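Dihydroxyacetone kinase (Citrobacter freundii, PDB 1UN8) catalyses the ATP-dependent phosphorylation of dihydroxyacetone to dihydroxyacetone phosphate, working as a homodimer with divalent magnesium or calcium ions. Local coordinates at residues F6-R9 against T10-V13; L12-D15 against V16-A20; G57-G60 against H61-A64; V66-G70 against K71-T75. All coordinates share one frame; numbering follows the deposited sequence.

In the fold
The four contacts follow one another along the N-terminal part of the DhaK region. Interactions 1 and 2 share Leu12 and Val13: the first leads into helix 12-22 and the second lies on it, their centres 9 Å apart. That helix rests on interaction 3, the substrate-binding corner, where Val13 CG1 lies 3.6 Å from Ser59 OG and Val16 CG1 lies 3.7 Å from Glu62 CG. Interaction 3 is nearest the chemistry, with the His61 side chain about 3 Å from that of His220, the active-site residue that forms the hemiaminal. Interaction 4, centred 14 Å from interaction 3, touches it where Pro63 C meets Phe68 CE1 at 4.1 Å. Interactions 1, 2 and 3 also touch the second subunit.

Interaction 1 of 4, residues F6-R9 against T10-V13; sequences FNQR and THLV
Two backbone bonds tie Gln8 and Arg9 to the start of helix 12-22. The N-H of His11 donates to Gln8 O at 3.0 Å, and that of Leu12 to Arg9 O at 3.1 Å, so both run from a residue back to the third before it. The next amide is satisfied by a water 2.8 Å from Val13 N, which accepts a hydrogen bond from it; the same water gives a weak bond back to Arg9 O and lies at the in-plane edge of the Arg9 guanidinium. Arg9 NH1 passes 3.8 Å from Leu12 CB, but its charge is met elsewhere, by a salt bridge to Asp81. Farther back, Gln8 NE2 donates weakly to Asn7 OD1, which also accepts from Asn232 of the second subunit. The Gln8 and His11 side chains run side by side, Gln8 CB to His11 ND1 4.0 Å, with amide and ring planes 71° apart. Leu12 turns CD2 to Phe6, 3.4 Å from Phe6 CB; CG of Leu12 lies opposite its own backbone N (chi1 -167°), and the two side chains cross at about a right angle. Ile271 of the second subunit packs on both. The amides of His11, Leu12 and Val13 are thus answered by two carbonyls and a water, and the Arg9 guanidinium by the carboxylate of Asp81, while the apolar pair is shared with the dimer partner.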
# COMPACT_ATOMS: atom_id res chain seq x y z
N PHE A 6 0.93 4.16 15.97
CA PHE A 6 1.25 5.55 16.28
C PHE A 6 1.72 5.63 17.72
O PHE A 6 1.66 4.64 18.45
CB PHE A 6 0.04 6.48 16.01
CG PHE A 6 -1.05 6.41 17.05
CD1 PHE A 6 -1.05 7.28 18.14
CD2 PHE A 6 -2.12 5.53 16.90
CE1 PHE A 6 -2.09 7.27 19.08
CE2 PHE A 6 -3.17 5.51 17.83
CZ PHE A 6 -3.16 6.38 18.92
N ASN A 7 2.23 6.80 18.11
CA ASN A 7 2.74 7.01 19.47
C ASN A 7 1.80 7.96 20.20
O ASN A 7 0.78 7.53 20.73
CB ASN A 7 4.14 7.59 19.39
CG ASN A 7 4.85 7.60 20.72
OD1 ASN A 7 4.28 7.21 21.75
ND2 ASN A 7 6.09 8.06 20.73
N GLN A 8 2.16 9.24 20.25
CA GLN A 8 1.31 10.25 20.90
C GLN A 8 0.29 10.74 19.87
O GLN A 8 0.66 11.17 18.78
CB GLN A 8 2.15 11.44 21.39
CG GLN A 8 3.12 11.11 22.51
CD GLN A 8 2.43 10.46 23.70
OE1 GLN A 8 1.60 11.09 24.38
NE2 GLN A 8 2.77 9.19 23.97
N ARG A 9 -0.99 10.68 20.20
CA ARG A 9 -2.00 11.13 19.26
C ARG A 9 -1.74 12.55 18.78
O ARG A 9 -1.82 12.83 17.58
CB ARG A 9 -3.41 11.06 19.86
CG ARG A 9 -4.50 11.57 18.92
CD ARG A 9 -4.56 10.75 17.64
NE ARG A 9 -5.56 11.24 16.70
CZ ARG A 9 -5.39 12.29 15.91
NH1 ARG A 9 -4.25 12.97 15.94
NH2 ARG A 9 -6.36 12.68 15.09
N THR A 10 -1.43 13.45 19.71
CA THR A 10 -1.19 14.85 19.36
C THR A 10 0.03 15.08 18.47
O THR A 10 0.11 16.12 17.82
CB THR A 10 -1.08 15.78 20.61
OG1 THR A 10 0.08 15.44 21.38
CG2 THR A 10 -2.32 15.64 21.49
N HIS A 11 0.96 14.13 18.42
CA HIS A 11 2.16 14.28 17.58
C HIS A 11 2.06 13.50 16.27
O HIS A 11 2.98 13.53 15.44
CB HIS A 11 3.40 13.82 18.34
CG HIS A 11 3.73 14.66 19.54
ND1 HIS A 11 4.73 14.34 20.42
CD2 HIS A 11 3.18 15.82 19.99
CE1 HIS A 11 4.79 15.26 21.37
NE2 HIS A 11 3.86 16.16 21.13
N LEU A 12 0.93 12.80 16.09
CA LEU A 12 0.67 11.96 14.92
C LEU A 12 1.10 12.58 13.60
O LEU A 12 2.02 12.08 12.93
CB LEU A 12 -0.83 11.62 14.88
CG LEU A 12 -1.50 10.54 14.00
CD1 LEU A 12 -0.78 10.36 12.68
CD2 LEU A 12 -1.55 9.24 14.75
N VAL A 13 0.43 13.67 13.20
CA VAL A 13 0.75 14.32 11.94
C VAL A 13 2.21 14.76 11.88
O VAL A 13 2.87 14.59 10.85
CB VAL A 13 -0.15 15.54 11.70
CG1 VAL A 13 0.35 16.32 10.49
CG2 VAL A 13 -1.59 15.08 11.49
O HOH W 1 -1.41 14.83 14.99

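Interaction 2 of 4, residues L12-D15 against V16-A20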
# COMPACT_ATOMS: atom_id res chain seq x y z
N LEU A 12 0.93 12.80 16.09
CA LEU A 12 0.67 11.96 14.92
C LEU A 12 1.10 12.58 13.60
O LEU A 12 2.02 12.08 12.93
CB LEU A 12 -0.83 11.62 14.88
CG LEU A 12 -1.50 10.54 14.00
CD1 LEU A 12 -0.78 10.36 12.68
CD2 LEU A 12 -1.55 9.24 14.75
N VAL A 13 0.43 13.67 13.20
CA VAL A 13 0.75 14.32 11.94
C VAL A 13 2.21 14.76 11.88
O VAL A 13 2.87 14.59 10.85
CB VAL A 13 -0.15 15.54 11.70
CG1 VAL A 13 0.35 16.32 10.49
CG2 VAL A 13 -1.59 15.08 11.49
N SER A 14 2.71 15.33 12.97
CA SER A 14 4.10 15.76 12.99
C SER A 14 5.04 14.58 12.75
O SER A 14 6.01 14.69 12.00
CB SER A 14 4.44 16.40 14.33
OG SER A 14 5.80 16.82 14.32
N ASP A 15 4.75 13.45 13.39
CA ASP A 15 5.60 12.29 13.19
C ASP A 15 5.57 11.81 11.72
O ASP A 15 6.60 11.38 11.17
CB ASP A 15 5.19 11.15 14.14
CG ASP A 15 5.43 11.51 15.61
OD1 ASP A 15 6.36 12.29 15.90
OD2 ASP A 15 4.69 11.00 16.49
N VAL A 16 4.41 11.90 11.08
CA VAL A 16 4.28 11.49 9.68
C VAL A 16 5.18 12.37 8.82
O VAL A 16 5.87 11.89 7.93
CB VAL A 16 2.80 11.63 9.18
CG1 VAL A 16 2.74 11.55 7.66
CG2 VAL A 16 1.95 10.53 9.78
N ILE A 17 5.17 13.66 9.10
CA ILE A 17 5.98 14.62 8.36
C ILE A 17 7.48 14.27 8.50
O ILE A 17 8.21 14.18 7.50
CB ILE A 17 5.72 16.07 8.87
CG1 ILE A 17 4.24 16.45 8.63
CG2 ILE A 17 6.74 17.03 8.22
CD1 ILE A 17 4.01 17.67 7.80
N ASP A 18 7.94 14.05 9.74
CA ASP A 18 9.34 13.70 9.98
C ASP A 18 9.70 12.46 9.15
O ASP A 18 10.74 12.43 8.48
CB ASP A 18 9.60 13.43 11.47
CG ASP A 18 9.57 14.72 12.30
OD1 ASP A 18 9.97 15.78 11.76
OD2 ASP A 18 9.17 14.69 13.48
N GLY A 19 8.83 11.46 9.18
CA GLY A 19 9.11 10.27 8.41
C GLY A 19 9.18 10.54 6.91
O GLY A 19 9.99 9.93 6.21
N ALA A 20 8.34 11.44 6.42
CA ALA A 20 8.32 11.75 4.98
C ALA A 20 9.62 12.39 4.55
O ALA A 20 10.14 12.12 3.46
CB ALA A 20 7.16 12.67 4.67
O HOH W 2 7.20 14.60 15.13
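The first turns of helix 12-22 carry a regular i to i+4 series of backbone bonds. Val16 N donates to Leu12 O, and Ile17, Asp18 and Gly19 repeat the bond to Val13, Ser14 and Asp15, all at 3.0 Å. The straightest is Asp18 N to Ser14 O, with 169° at the hydrogen. On the polar side one water joins three side chains: it accepts from Ser14 OG at 2.7 Å and donates to Asp15 OD1 and to Asp18 OD2, each 2.6 Å away. These two carboxylate oxygens, Asp15 OD1 and Asp18 OD2, are 4.4 Å apart, and a water donating to both would probably ease their like charge. Arginines probably ease it further: Arg274 of the second subunit forms a salt bridge with Asp15, and Arg31 reaches both Asp18 OD1 and Ser14 OG. On the apolar side Leu12 and Val16 run side by side, CD1 to CG2 4.0 Å, and Val13 CG1 stands 4.3 Å from Ile17 CG1. Val16 CG2, set opposite its own carbonyl carbon, is thereby turned back to that leucine. Val13 and Ile17 pack on Cys79 of strand 76-80, whereas Leu12, Asp15 and Val16 meet Ile271 of the second subunit, placing the helix between the sheet and the dimer interface.

Interaction 3 of 4, residues G57-G60 against H61-A64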
# COMPACT_ATOMS: atom_id res chain seq x y z
N GLY A 57 -4.46 20.42 3.42
CA GLY A 57 -5.76 20.01 3.91
C GLY A 57 -5.53 19.01 5.03
O GLY A 57 -4.40 18.85 5.50
N GLY A 58 -6.60 18.33 5.45
CA GLY A 58 -6.47 17.37 6.53
C GLY A 58 -5.50 16.28 6.15
O GLY A 58 -5.33 16.00 4.97
N SER A 59 -4.86 15.65 7.13
CA SER A 59 -3.92 14.57 6.83
C SER A 59 -4.61 13.21 6.78
O SER A 59 -5.78 13.07 7.12
CB SER A 59 -2.80 14.56 7.88
OG SER A 59 -2.12 15.80 7.90
N GLY A 60 -3.86 12.19 6.36
CA GLY A 60 -4.43 10.87 6.26
C GLY A 60 -4.57 10.47 4.80
O GLY A 60 -5.17 9.44 4.49
N HIS A 61 -3.89 11.23 3.90
CA HIS A 61 -4.00 10.95 2.47
C HIS A 61 -2.62 10.84 1.90
O HIS A 61 -2.46 10.91 0.68
CB HIS A 61 -4.77 12.03 1.67
CG HIS A 61 -6.04 12.47 2.30
ND1 HIS A 61 -7.07 11.60 2.58
CD2 HIS A 61 -6.46 13.69 2.71
CE1 HIS A 61 -8.08 12.26 3.13
NE2 HIS A 61 -7.73 13.53 3.23
N GLU A 62 -1.63 10.67 2.78
CA GLU A 62 -0.24 10.51 2.39
C GLU A 62 -0.16 9.42 1.32
O GLU A 62 -0.91 8.42 1.39
CB GLU A 62 0.57 10.07 3.60
CG GLU A 62 0.61 11.10 4.72
CD GLU A 62 -0.70 11.20 5.48
OE1 GLU A 62 -1.51 10.28 5.37
OE2 GLU A 62 -0.91 12.21 6.19
N PRO A 63 0.73 9.57 0.33
CA PRO A 63 1.68 10.69 0.19
C PRO A 63 1.18 12.11 -0.13
O PRO A 63 2.03 13.02 -0.20
CB PRO A 63 2.61 10.22 -0.94
CG PRO A 63 1.74 9.32 -1.76
CD PRO A 63 0.88 8.59 -0.76
N ALA A 64 -0.11 12.32 -0.34
CA ALA A 64 -0.59 13.68 -0.58
C ALA A 64 -0.55 14.40 0.75
O ALA A 64 -0.91 13.80 1.75
CB ALA A 64 -2.02 13.65 -1.10
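Glu62 folds back onto Gly60 and His61 onto Gly58, in different ways, over a glycine-rich corner. The Glu62 chain bends at chi2, which brings its carboxylate round to Gly60: the N-H of Gly60 donates to Glu62 OE2 at 3.0 Å with 159° at the hydrogen. The donor meets OE2 on its syn side, 22° out of the carboxylate plane, and Glu62 OE2 also lies 3.5 Å from Ser59 CB. His61 instead sends its ring back along the backbone, CG being opposite its own carbonyl carbon. Ser59 O lies over one ring face, and His61 CD2 comes within 3.4 Å of Gly58 O, obliquely to the ring. The ring's ND1 is bonded to Thr296 O, which gives it a fixed polar partner; the ring meets that of Phe83 with the planes about 20° apart, and that of His220 at a steep angle. The Ser59 hydroxyl is hydrogen-bonded to Gly80 O. Gly57 and Gly60 hold positive phi values at which a CB would jam against the preceding carbonyl O, so the backbone shape itself calls for glycine. A cis peptide before Pro63 turns the chain once more. Sharp glycine turns that leave strand 52-59 and deliver His61 beside the catalytic His220 form the substrate-binding loop of this kinase, where Gly58, Ser59, Gly60 and His61 bind dihydroxyacetone.

Interaction 4 of 4, residues V66-G70 against K71-T75; sequences VGFIG and KGMLT
Phe68 is the first residue of 66-70 to meet 71-75, after Val66 and Gly67 have made a short 3-10 turn. Its side chain runs beside that of Met73, both pointing the same way, and CB of Phe68 is 3.8 Å from CE of Met73. The Met73 sulfur lies 5.3 Å from the centroid of the Phe68 ring and 71° off the ring normal, an oblique Met-aromatic contact. The bend at chi3 of Met73 (94°) turns the methyl back to the phenylalanine. Phe68 O also accepts from Leu74 N at 2.9 Å, but weakly, the angle at the hydrogen being only 126°. Ile69 follows, bridged to Leu74 by the backbone: the two CA atoms are 4.2 Å apart, and Ile69 CA makes a CA-H...O contact of 3.3 Å with Leu74 O. Their side chains cross at about a right angle, Ile69 CG1 lying 3.9 Å from Leu74 CB. Gly70 then takes two firm bonds. Its N-H gives to Leu74 O at 2.8 Å, and its own O accepts from Met73 N at 2.7 Å, closing a type II beta turn over Lys71 and Gly72. Gly72 sits at positive phi, as the third position of such a turn favours, and Gly70 too has backbone angles that demand glycine. Met73 and Leu74 pack on His159 of helix 155-167, and Ile69 on Val41 of strand 40-43. Backbone bonds therefore fix the type II turn and the single bridge, while apolar and sulfur contacts, largely buried, join Phe68 and Ile69 to Met73 and Leu74.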
# COMPACT_ATOMS: atom_id res chain seq x y z
N VAL A 66 2.43 16.29 0.80
CA VAL A 66 3.87 16.45 0.99
C VAL A 66 4.68 15.69 -0.07
O VAL A 66 5.75 16.13 -0.47
CB VAL A 66 4.27 15.96 2.39
CG1 VAL A 66 5.76 15.92 2.52
CG2 VAL A 66 3.64 16.82 3.49
N GLY A 67 4.16 14.55 -0.53
CA GLY A 67 4.82 13.73 -1.53
C GLY A 67 4.82 14.35 -2.91
O GLY A 67 5.49 13.86 -3.85
N PHE A 68 4.08 15.44 -3.07
CA PHE A 68 4.09 16.15 -4.34
C PHE A 68 4.63 17.56 -4.24
O PHE A 68 4.27 18.45 -5.01
CB PHE A 68 2.73 16.03 -5.02
CG PHE A 68 2.25 14.62 -5.05
CD1 PHE A 68 1.27 14.19 -4.16
CD2 PHE A 68 2.79 13.72 -5.96
CE1 PHE A 68 0.81 12.89 -4.15
CE2 PHE A 68 2.34 12.42 -5.96
CZ PHE A 68 1.32 12.00 -5.04
N ILE A 69 5.52 17.75 -3.28
CA ILE A 69 6.20 19.03 -3.10
C ILE A 69 7.54 18.89 -3.83
O ILE A 69 8.24 17.88 -3.69
CB ILE A 69 6.46 19.30 -1.59
CG1 ILE A 69 5.18 19.72 -0.89
CG2 ILE A 69 7.56 20.36 -1.41
CD1 ILE A 69 5.33 19.75 0.61
N GLY A 70 7.90 19.90 -4.61
CA GLY A 70 9.16 19.91 -5.35
C GLY A 70 9.07 20.52 -6.73
O GLY A 70 7.96 20.83 -7.24
N LYS A 71 10.24 20.62 -7.25
CA LYS A 71 10.37 21.18 -8.59
C LYS A 71 9.37 20.55 -9.57
O LYS A 71 9.33 19.33 -9.74
CB LYS A 71 11.80 20.98 -9.07
CG LYS A 71 12.14 21.62 -10.40
CD LYS A 71 13.58 21.31 -10.79
CE LYS A 71 13.94 21.94 -12.12
NZ LYS A 71 15.32 21.55 -12.52
N GLY A 72 8.56 21.39 -10.20
CA GLY A 72 7.57 20.90 -11.15
C GLY A 72 6.19 20.68 -10.55
O GLY A 72 5.23 20.40 -11.29
N MET A 73 6.09 20.80 -9.23
CA MET A 73 4.82 20.62 -8.52
C MET A 73 4.69 21.54 -7.32
O MET A 73 5.18 22.67 -7.33
CB MET A 73 4.64 19.16 -8.08
CG MET A 73 4.34 18.21 -9.23
SD MET A 73 3.89 16.51 -8.75
CE MET A 73 2.11 16.63 -8.72
N LEU A 74 4.02 21.05 -6.28
CA LEU A 74 3.78 21.83 -5.08
C LEU A 74 4.99 22.55 -4.49
O LEU A 74 6.09 22.00 -4.45
CB LEU A 74 3.14 20.94 -4.02
CG LEU A 74 1.63 21.08 -3.84
CD1 LEU A 74 0.94 21.32 -5.17
CD2 LEU A 74 1.09 19.84 -3.15
N THR A 75 4.77 23.78 -4.04
CA THR A 75 5.81 24.60 -3.44
C THR A 75 5.82 24.32 -1.95
O THR A 75 6.86 24.28 -1.31
CB THR A 75 5.56 26.11 -3.66
OG1 THR A 75 5.69 26.41 -5.05
CG2 THR A 75 6.54 26.95 -2.86